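Local coordinates for protein putative methylase (Clostridium difficile, PDB 3LDU) that probably methylates guanine bases of ribosomal RNA, pairing a THUMP module that probably binds RNA with a Rossmann-like methyltransferase domain that holds GTP in the crystal, at residues Phe69-Phe74 with Ser106-Thr111. Sequence-based numbering, arbitrary orientation.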
ATOM      1  N   PHE A  69       0.598   1.409 -25.946  1.00 25.37           N
ATOM      2  CA  PHE A  69       0.695   1.986 -27.280  1.00 25.67           C
ATOM      3  C   PHE A  69       0.304   3.449 -27.226  1.00 27.41           C
ATOM      4  O   PHE A  69      -0.316   3.899 -26.268  1.00 28.10           O
ATOM      5  CB  PHE A  69      -0.219   1.246 -28.263  1.00 26.61           C
ATOM      6  CG  PHE A  69      -1.651   1.113 -27.786  1.00 30.17           C
ATOM      7  CD1 PHE A  69      -2.540   2.173 -27.900  1.00 26.08           C
ATOM      8  CD2 PHE A  69      -2.107  -0.077 -27.234  1.00 29.85           C
ATOM      9  CE1 PHE A  69      -3.865   2.050 -27.460  1.00 24.63           C
ATOM     10  CE2 PHE A  69      -3.421  -0.208 -26.801  1.00 26.71           C
ATOM     11  CZ  PHE A  69      -4.300   0.856 -26.914  1.00 24.09           C
ATOM     12  N   GLU A  70       0.661   4.192 -28.263  1.00 25.45           N
ATOM     13  CA  GLU A  70       0.246   5.577 -28.365  1.00 29.39           C
ATOM     14  C   GLU A  70      -1.159   5.654 -28.956  1.00 33.48           C
ATOM     15  O   GLU A  70      -1.503   4.894 -29.852  1.00 32.01           O
ATOM     16  CB  GLU A  70       1.228   6.346 -29.244  1.00 31.73           C
ATOM     17  CG  GLU A  70       0.911   7.813 -29.364  1.00 42.40           C
ATOM     18  CD  GLU A  70       1.996   8.559 -30.086  1.00 50.85           C
ATOM     19  OE1 GLU A  70       1.777   8.928 -31.262  1.00 57.53           O
ATOM     20  OE2 GLU A  70       3.072   8.756 -29.484  1.00 48.81           O
ATOM     21  N   ALA A  71      -1.972   6.572 -28.452  1.00 28.25           N
ATOM     22  CA  ALA A  71      -3.288   6.806 -29.032  1.00 25.60           C
ATOM     23  C   ALA A  71      -3.633   8.283 -28.901  1.00 32.30           C
ATOM     24  O   ALA A  71      -3.808   8.781 -27.802  1.00 29.94           O
ATOM     25  CB  ALA A  71      -4.343   5.948 -28.353  1.00 32.75           C
ATOM     26  N   LYS A  72      -3.719   8.983 -30.026  1.00 29.51           N
ATOM     27  CA  LYS A  72      -4.024  10.411 -30.001  1.00 30.77           C
ATOM     28  C   LYS A  72      -5.458  10.708 -30.441  1.00 35.71           C
ATOM     29  O   LYS A  72      -5.913  11.851 -30.389  1.00 36.77           O
ATOM     30  CB  LYS A  72      -3.028  11.180 -30.871  1.00 31.57           C
ATOM     31  CG  LYS A  72      -1.610  11.196 -30.306  1.00 37.19           C
ATOM     32  CD  LYS A  72      -0.664  11.958 -31.223  1.00 46.98           C
ATOM     33  CE  LYS A  72       0.780  11.925 -30.724  1.00 56.63           C
ATOM     34  NZ  LYS A  72       1.010  12.788 -29.527  1.00 61.33           N
ATOM     35  N   SER A  73      -6.169   9.677 -30.882  1.00 31.36           N
ATOM     36  CA  SER A  73      -7.568   9.833 -31.259  1.00 27.79           C
ATOM     37  C   SER A  73      -8.357   8.625 -30.796  1.00 27.46           C
ATOM     38  O   SER A  73      -7.788   7.566 -30.540  1.00 27.14           O
ATOM     39  CB  SER A  73      -7.685   9.956 -32.777  1.00 31.44           C
ATOM     40  OG  SER A  73      -7.345   8.730 -33.403  1.00 34.95           O
ATOM     41  N   PHE A  74      -9.673   8.764 -30.708  1.00 28.34           N
ATOM     42  CA  PHE A  74     -10.487   7.623 -30.327  1.00 27.08           C
ATOM     43  C   PHE A  74     -10.437   6.503 -31.375  1.00 33.22           C
ATOM     44  O   PHE A  74     -10.456   5.326 -31.032  1.00 28.98           O
ATOM     45  CB  PHE A  74     -11.908   8.058 -29.968  1.00 27.10           C
ATOM     46  CG  PHE A  74     -11.980   8.848 -28.674  1.00 28.70           C
ATOM     47  CD1 PHE A  74     -11.810   8.215 -27.455  1.00 33.05           C
ATOM     48  CD2 PHE A  74     -12.178  10.219 -28.691  1.00 35.07           C
ATOM     49  CE1 PHE A  74     -11.854   8.931 -26.272  1.00 34.97           C
ATOM     50  CE2 PHE A  74     -12.226  10.945 -27.509  1.00 35.64           C
ATOM     51  CZ  PHE A  74     -12.067  10.297 -26.302  1.00 33.97           C
ATOM     52  N   SER A 106      -3.027  14.275 -21.791  1.00 20.41           N
ATOM     53  CA  SER A 106      -3.278  13.502 -23.001  1.00 20.79           C
ATOM     54  C   SER A 106      -4.483  14.053 -23.743  1.00 21.80           C
ATOM     55  O   SER A 106      -5.439  14.540 -23.126  1.00 26.94           O
ATOM     56  CB  SER A 106      -3.548  12.037 -22.635  1.00 21.60           C
ATOM     57  OG  SER A 106      -2.453  11.468 -21.942  1.00 24.28           O
ATOM     58  N   LYS A 107      -4.447  13.940 -25.066  1.00 22.89           N
ATOM     59  CA  LYS A 107      -5.538  14.394 -25.918  1.00 27.34           C
ATOM     60  C   LYS A 107      -6.862  13.688 -25.601  1.00 27.37           C
ATOM     61  O   LYS A 107      -7.920  14.312 -25.635  1.00 25.72           O
ATOM     62  CB  LYS A 107      -5.153  14.212 -27.387  1.00 26.14           C
ATOM     63  CG  LYS A 107      -3.923  15.027 -27.798  1.00 29.86           C
ATOM     64  CD  LYS A 107      -3.354  14.591 -29.149  1.00 34.81           C
ATOM     65  CE  LYS A 107      -3.932  15.383 -30.325  1.00 38.79           C
ATOM     66  NZ  LYS A 107      -5.362  15.089 -30.611  1.00 42.99           N
ATOM     67  N   LEU A 108      -6.798  12.400 -25.264  1.00 25.32           N
ATOM     68  CA  LEU A 108      -7.999  11.654 -24.890  1.00 24.13           C
ATOM     69  C   LEU A 108      -8.296  11.823 -23.398  1.00 25.53           C
ATOM     70  O   LEU A 108      -8.116  10.891 -22.609  1.00 25.20           O
ATOM     71  CB  LEU A 108      -7.844  10.175 -25.241  1.00 25.38           C
ATOM     72  CG  LEU A 108      -7.463   9.887 -26.700  1.00 28.95           C
ATOM     73  CD1 LEU A 108      -7.324   8.387 -26.904  1.00 29.63           C
ATOM     74  CD2 LEU A 108      -8.485  10.488 -27.665  1.00 26.32           C
ATOM     75  N   TYR A 109      -8.750  13.020 -23.023  1.00 26.13           N
ATOM     76  CA  TYR A 109      -8.915  13.366 -21.613  1.00 23.98           C
ATOM     77  C   TYR A 109     -10.258  12.936 -21.040  1.00 27.57           C
ATOM     78  O   TYR A 109     -10.423  12.868 -19.821  1.00 27.33           O
ATOM     79  CB  TYR A 109      -8.743  14.873 -21.419  1.00 23.50           C
ATOM     80  CG  TYR A 109      -9.700  15.698 -22.238  1.00 21.79           C
ATOM     81  CD1 TYR A 109     -10.996  15.932 -21.798  1.00 24.72           C
ATOM     82  CD2 TYR A 109      -9.318  16.231 -23.453  1.00 24.57           C
ATOM     83  CE1 TYR A 109     -11.877  16.683 -22.541  1.00 24.83           C
ATOM     84  CE2 TYR A 109     -10.198  16.983 -24.212  1.00 27.89           C
ATOM     85  CZ  TYR A 109     -11.469  17.210 -23.746  1.00 27.52           C
ATOM     86  OH  TYR A 109     -12.338  17.957 -24.498  1.00 34.35           O
ATOM     87  N   SER A 110     -11.228  12.652 -21.899  1.00 25.82           N
ATOM     88  CA  SER A 110     -12.537  12.249 -21.396  1.00 27.94           C
ATOM     89  C   SER A 110     -12.562  10.769 -21.027  1.00 28.01           C
ATOM     90  O   SER A 110     -12.774   9.910 -21.891  1.00 27.02           O
ATOM     91  CB  SER A 110     -13.623  12.536 -22.424  1.00 27.38           C
ATOM     92  OG  SER A 110     -14.876  12.177 -21.874  1.00 29.76           O
ATOM     93  N   THR A 111     -12.357  10.466 -19.748  1.00 24.14           N
ATOM     94  CA  THR A 111     -12.211   9.073 -19.334  1.00 24.57           C
ATOM     95  C   THR A 111     -13.437   8.186 -19.584  1.00 23.29           C
ATOM     96  O   THR A 111     -13.280   7.011 -19.913  1.00 24.20           O
ATOM     97  CB  THR A 111     -11.703   8.929 -17.879  1.00 26.60           C
ATOM     98  OG1 THR A 111     -12.618   9.545 -16.964  1.00 26.47           O
ATOM     99  CG2 THR A 111     -10.330   9.594 -17.737  1.00 25.12           C
TER
HETATM  100  O   HOH W   1      -4.306  10.689 -25.762  1.00 27.73           O
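Leu-108 reaches across to the turn after strand 63-70 and lays one methyl on the ring of Phe-74. Followed outward, its CB points at 69-74; Leu-108 CG, set anti to its own carbonyl carbon (chi1 -54°), comes within 4.0 Å of Ala-71 O, and there the chain forks. Branch Leu-108 CD1 lies 3.7 Å from Ala-71 O and 4.1 Å from Ala-71 CB. Branch Leu-108 CD2 settles against the peptide between Ser-73 and Phe-74, 3.6 Å from Ser-73 C, and at the same time stands 3.6 Å from the Phe-74 ring centroid. It sits only 6° off the ring normal, a nearly central CH-pi contact with all six ring carbons at similar range. Beside this apolar contact, a water bridges the backbones, donating to Ala-71 O and accepting from Leu-108 N, an indirect link in place of a direct backbone bond. Leu-108 is also the centre of an inverse gamma turn, closed by a weak bond from Tyr-109 N to Lys-107 O. Lys-107 crosses Lys-72 with its CD 3.8 Å from Lys-72 CB, then bends at chi3 and chi4 and brings Lys-107 NZ to Lys-72 O at 3.3 Å, a long hydrogen bond tilted 16° from the carbonyl plane. The ammonium of Lys-72 instead forms a salt bridge with Asp-152, whose other carboxylate oxygen accepts from Lys-107 N. Within the THUMP domain the contact thus joins two loops that each lead into a helix: Ser-73 N-caps helix 74-82 through Glu-76 N, while 106-111 leads from edge strand 98-104 into helix 111-129. Leu-108 touches Leu-77 and Val-114, one from each helix, and Phe-74 packs on Val-114 and Ile-117 of helix 111-129.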